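Local coordinates for protein exopolygalacturonate lyase (Vibrio vulnificus, PDB 5A29) that probably cleaves pectic polysaccharides such as polygalacturonate by beta-elimination, as a manganese-binding lyase of polysaccharide lyase family 2, at residues Phe121-Arg134 against Leu141-Leu155. Residues are numbered along the deposited sequence; the frame is centred on the assembly and turned at random.
With MN (manganese (II) ion), chain C; EDO (1,2-ethanediol), chain E.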
# COMPACT_ATOMS: atom_id res chain seq x y z
N PHE A 121 -5.31 20.05 12.48
CA PHE A 121 -5.43 18.68 12.96
C PHE A 121 -4.08 17.95 13.03
O PHE A 121 -4.00 16.76 12.71
CB PHE A 121 -6.46 17.88 12.14
CG PHE A 121 -7.85 18.47 12.25
CD1 PHE A 121 -8.57 18.34 13.43
CD2 PHE A 121 -8.34 19.26 11.24
CE1 PHE A 121 -9.80 18.93 13.57
CE2 PHE A 121 -9.58 19.87 11.36
CZ PHE A 121 -10.32 19.68 12.51
N ILE A 122 -3.06 18.70 13.41
CA ILE A 122 -1.76 18.17 13.74
C ILE A 122 -1.49 18.28 15.24
O ILE A 122 -1.61 19.38 15.82
CB ILE A 122 -0.67 18.97 13.01
CG1 ILE A 122 -0.97 18.99 11.51
CG2 ILE A 122 0.68 18.32 13.26
CD1 ILE A 122 0.17 19.62 10.71
N ALA A 123 -1.11 17.18 15.88
CA ALA A 123 -0.65 17.21 17.29
C ALA A 123 0.52 18.17 17.52
O ALA A 123 1.27 18.54 16.56
CB ALA A 123 -0.25 15.80 17.73
N ASP A 124 0.75 18.55 18.81
CA ASP A 124 1.91 19.39 19.12
C ASP A 124 3.23 18.78 18.70
O ASP A 124 4.13 19.50 18.34
CB ASP A 124 1.99 19.75 20.61
CG ASP A 124 0.82 20.57 21.06
OD1 ASP A 124 0.25 21.33 20.22
OD2 ASP A 124 0.44 20.44 22.25
N ASN A 125 3.32 17.44 18.66
CA ASN A 125 4.60 16.77 18.34
C ASN A 125 4.88 16.62 16.84
O ASN A 125 5.98 16.20 16.43
CB ASN A 125 4.75 15.45 19.09
CG ASN A 125 3.83 14.33 18.57
OD1 ASN A 125 2.98 14.54 17.67
ND2 ASN A 125 3.99 13.11 19.16
N GLY A 126 3.91 17.03 16.02
CA GLY A 126 4.08 17.06 14.56
C GLY A 126 3.33 15.91 13.85
O GLY A 126 3.20 15.94 12.64
N LEU A 127 2.78 14.97 14.62
CA LEU A 127 1.99 13.84 14.05
C LEU A 127 0.58 14.32 13.65
O LEU A 127 -0.13 14.97 14.43
CB LEU A 127 1.84 12.70 15.05
CG LEU A 127 3.13 11.89 15.37
CD1 LEU A 127 2.85 10.85 16.45
CD2 LEU A 127 3.71 11.29 14.09
N PHE A 128 0.13 13.90 12.46
CA PHE A 128 -1.25 14.18 12.05
C PHE A 128 -2.21 13.37 12.86
O PHE A 128 -2.01 12.13 13.11
CB PHE A 128 -1.46 13.85 10.54
CG PHE A 128 -0.62 14.65 9.60
CD1 PHE A 128 0.17 15.70 10.04
CD2 PHE A 128 -0.66 14.38 8.22
CE1 PHE A 128 0.95 16.43 9.15
CE2 PHE A 128 0.11 15.11 7.32
CZ PHE A 128 0.91 16.16 7.79
N TYR A 129 -3.40 13.94 13.07
CA TYR A 129 -4.53 13.13 13.55
C TYR A 129 -5.24 12.38 12.42
O TYR A 129 -6.23 12.87 11.86
CB TYR A 129 -5.56 13.96 14.31
CG TYR A 129 -4.97 14.65 15.58
CD1 TYR A 129 -4.44 13.87 16.61
CD2 TYR A 129 -4.98 16.05 15.73
CE1 TYR A 129 -3.90 14.46 17.76
CE2 TYR A 129 -4.44 16.67 16.89
CZ TYR A 129 -3.92 15.85 17.89
OH TYR A 129 -3.40 16.39 19.05
N TRP A 130 -4.81 11.14 12.17
CA TRP A 130 -5.30 10.34 11.03
C TRP A 130 -4.83 8.91 11.24
O TRP A 130 -4.21 8.58 12.29
CB TRP A 130 -4.78 10.93 9.69
CG TRP A 130 -3.28 10.73 9.45
CD1 TRP A 130 -2.36 10.21 10.35
CD2 TRP A 130 -2.55 11.07 8.28
NE1 TRP A 130 -1.11 10.14 9.74
CE2 TRP A 130 -1.18 10.72 8.51
CE3 TRP A 130 -2.90 11.62 7.04
CZ2 TRP A 130 -0.21 10.89 7.55
CZ3 TRP A 130 -1.91 11.83 6.10
CH2 TRP A 130 -0.58 11.45 6.35
N GLY A 131 -5.14 8.02 10.29
CA GLY A 131 -4.56 6.67 10.30
C GLY A 131 -5.48 5.65 10.91
O GLY A 131 -6.70 5.84 11.03
N GLY A 132 -4.90 4.51 11.24
CA GLY A 132 -5.67 3.31 11.60
C GLY A 132 -6.50 3.42 12.88
O GLY A 132 -7.47 2.66 13.05
N HIS A 133 -6.13 4.32 13.79
CA HIS A 133 -6.76 4.36 15.15
C HIS A 133 -7.03 5.78 15.53
O HIS A 133 -7.19 6.07 16.74
CB HIS A 133 -5.82 3.76 16.22
CG HIS A 133 -5.57 2.29 16.10
ND1 HIS A 133 -6.55 1.35 15.93
CD2 HIS A 133 -4.40 1.60 16.16
CE1 HIS A 133 -6.01 0.13 15.89
NE2 HIS A 133 -4.71 0.26 16.03
N ARG A 134 -7.09 6.71 14.56
CA ARG A 134 -7.47 8.08 14.90
C ARG A 134 -8.11 8.78 13.69
O ARG A 134 -7.57 8.74 12.59
CB ARG A 134 -6.25 8.94 15.30
CG ARG A 134 -6.62 10.07 16.29
CD ARG A 134 -6.81 9.42 17.67
NE ARG A 134 -7.51 10.24 18.68
CZ ARG A 134 -6.92 11.19 19.36
NH1 ARG A 134 -5.65 11.50 19.08
NH2 ARG A 134 -7.59 11.87 20.30
N LEU A 141 -15.90 18.20 14.54
CA LEU A 141 -14.44 18.52 14.52
C LEU A 141 -13.68 18.03 15.76
O LEU A 141 -12.51 18.32 15.91
CB LEU A 141 -14.12 19.98 14.25
CG LEU A 141 -14.91 20.63 13.11
CD1 LEU A 141 -14.45 22.07 13.04
CD2 LEU A 141 -14.70 19.92 11.76
N GLU A 142 -14.32 17.23 16.60
CA GLU A 142 -13.64 16.59 17.72
C GLU A 142 -12.78 15.44 17.16
O GLU A 142 -13.15 14.83 16.13
CB GLU A 142 -14.70 16.01 18.65
CG GLU A 142 -15.49 17.09 19.39
CD GLU A 142 -16.81 16.57 19.93
OE1 GLU A 142 -17.47 15.72 19.26
OE2 GLU A 142 -17.19 17.02 21.03
N LEU A 143 -11.68 15.10 17.85
CA LEU A 143 -10.94 13.86 17.55
C LEU A 143 -11.70 12.64 17.95
O LEU A 143 -12.41 12.65 18.98
CB LEU A 143 -9.58 13.85 18.25
CG LEU A 143 -8.82 15.11 17.93
CD1 LEU A 143 -7.48 15.02 18.65
CD2 LEU A 143 -8.66 15.37 16.42
N GLU A 144 -11.57 11.57 17.15
CA GLU A 144 -12.20 10.32 17.48
C GLU A 144 -11.16 9.23 17.62
O GLU A 144 -10.17 9.24 16.90
CB GLU A 144 -13.22 9.92 16.38
CG GLU A 144 -14.38 10.94 16.23
CD GLU A 144 -15.39 10.83 17.38
OE1 GLU A 144 -15.46 9.75 18.05
OE2 GLU A 144 -16.16 11.80 17.55
N GLY A 145 -11.43 8.27 18.51
CA GLY A 145 -10.55 7.12 18.77
C GLY A 145 -11.42 5.89 18.66
O GLY A 145 -12.11 5.53 19.61
N PRO A 146 -11.45 5.25 17.48
CA PRO A 146 -12.34 4.10 17.23
C PRO A 146 -12.04 2.93 18.16
O PRO A 146 -12.92 2.06 18.40
CB PRO A 146 -12.00 3.68 15.78
CG PRO A 146 -10.68 4.36 15.48
CD PRO A 146 -10.67 5.64 16.28
N GLN A 147 -10.81 2.90 18.66
CA GLN A 147 -10.35 1.85 19.55
C GLN A 147 -10.15 2.44 20.96
O GLN A 147 -9.18 3.19 21.19
CB GLN A 147 -9.01 1.23 19.09
CG GLN A 147 -8.67 -0.02 19.86
CD GLN A 147 -7.70 -0.87 19.08
OE1 GLN A 147 -6.51 -0.50 18.95
NE2 GLN A 147 -8.20 -1.98 18.51
N ASN A 148 -11.02 2.02 21.89
CA ASN A 148 -10.91 2.42 23.31
C ASN A 148 -9.50 2.24 23.90
O ASN A 148 -8.92 1.14 23.77
CB ASN A 148 -11.90 1.62 24.14
CG ASN A 148 -12.05 2.18 25.55
OD1 ASN A 148 -12.14 3.40 25.73
ND2 ASN A 148 -12.03 1.31 26.54
N LYS A 149 -8.99 3.31 24.53
CA LYS A 149 -7.67 3.36 25.20
C LYS A 149 -6.51 3.19 24.23
O LYS A 149 -5.40 2.83 24.63
CB LYS A 149 -7.55 2.30 26.30
CG LYS A 149 -8.56 2.42 27.45
CD LYS A 149 -8.30 1.31 28.46
CE LYS A 149 -9.50 0.39 28.63
NZ LYS A 149 -10.65 1.07 29.29
N ASN A 150 -6.77 3.43 22.95
CA ASN A 150 -5.71 3.29 21.96
C ASN A 150 -5.82 4.39 20.90
O ASN A 150 -5.86 4.12 19.70
CB ASN A 150 -5.73 1.89 21.33
CG ASN A 150 -4.44 1.60 20.55
OD1 ASN A 150 -3.38 2.00 20.99
ND2 ASN A 150 -4.55 0.99 19.36
N SER A 151 -5.85 5.63 21.37
CA SER A 151 -5.81 6.79 20.52
C SER A 151 -4.36 7.10 20.09
O SER A 151 -3.66 7.90 20.75
CB SER A 151 -6.45 7.98 21.23
OG SER A 151 -7.83 7.67 21.30
N VAL A 152 -3.92 6.46 19.00
CA VAL A 152 -2.54 6.48 18.64
C VAL A 152 -2.42 6.73 17.13
O VAL A 152 -3.44 6.64 16.42
CB VAL A 152 -1.87 5.14 19.01
CG1 VAL A 152 -1.90 5.00 20.54
CG2 VAL A 152 -2.55 3.94 18.32
N HIS A 153 -1.21 7.06 16.66
CA HIS A 153 -0.91 7.24 15.23
C HIS A 153 -0.48 5.90 14.65
O HIS A 153 0.57 5.36 15.09
CB HIS A 153 0.23 8.25 15.12
CG HIS A 153 0.74 8.46 13.72
ND1 HIS A 153 1.81 7.78 13.19
CD2 HIS A 153 0.33 9.33 12.76
CE1 HIS A 153 2.01 8.17 11.94
NE2 HIS A 153 1.14 9.14 11.66
N GLU A 154 -1.24 5.34 13.68
CA GLU A 154 -0.89 4.07 13.07
C GLU A 154 -0.98 4.18 11.51
O GLU A 154 -2.04 4.54 10.99
CB GLU A 154 -1.87 2.99 13.50
CG GLU A 154 -1.72 1.64 12.77
CD GLU A 154 -2.60 0.55 13.34
OE1 GLU A 154 -2.36 0.13 14.51
OE2 GLU A 154 -3.54 -0.03 12.63
N LEU A 155 0.10 3.82 10.83
CA LEU A 155 0.12 3.64 9.37
C LEU A 155 0.55 2.22 9.03
O LEU A 155 1.19 1.50 9.85
CB LEU A 155 1.08 4.63 8.71
CG LEU A 155 0.88 6.14 8.91
CD1 LEU A 155 1.83 6.85 7.99
CD2 LEU A 155 -0.56 6.47 8.57
MN MN C . -3.23 -1.22 15.68
C1 EDO E . 5.74 2.42 10.99
O1 EDO E . 5.42 2.47 9.58
C2 EDO E . 4.59 1.63 11.59
O2 EDO E . 3.37 2.46 11.54
O HOH W 1 -3.96 6.41 13.71
O HOH W 2 -8.48 4.77 18.78
O HOH W 3 -10.23 10.61 20.54
O HOH W 4 -4.53 -2.03 14.02
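His133 and Glu154 meet at a manganese ion, making this contact a metal site built between two segments: residues 121-134, a loop that follows helix 105-120, and residues 141-155, which contain the outermost strand 143-144 of a small antiparallel sheet and then continue as loop. His133 NE2 binds the manganese at 2.1 Å and Glu154 OE1 at 2.0 Å; His196 and water 4 are further ligands. In Glu154, CG anti to the backbone N (chi1 172°) and an extended chain beyond it carry the carboxylate to the ion, and its other oxygen, OE2, is held by water 4 and Tyr548. The imidazole of His133 is steadied by His550 at ND1, while Gln147 OE1 and Asn150 ND2 lie over one of its faces. Behind the ligands the backbones are tied by Gly132 N to Glu154 O, 2.9 Å and nearly straight. Gly131 and Gly132 suit this place: lacking side chains, they let the backbone lie close against Glu154, with Gly131 CA 3.4 Å from Glu154 O. Water 1 bridges the two backbones, donating to Trp130 O and Val152 O and accepting from His133 N and Glu154 N.

Farther from the metal, apolar side chains pack against aromatic and cationic groups. Leu127 CD2 sits 4.0 Å above the centre of the His153 ring, a CH-pi contact, and the ring's nitrogens are engaged by His184 and Tyr176. Leu143 CD1 lies over the centre of Tyr129, and its CB over one face of the Arg134 guanidinium, whose opposite face meets Ser151 CB. A bend at chi2 (76°) brings Arg134 NE to a weak 3.4 Å bond with Glu144 O.

The anionic carboxylate thus probably offsets part of the metal's positive charge, while the Gly132-Glu154 bond and water 1 link the backbones beside both ligands.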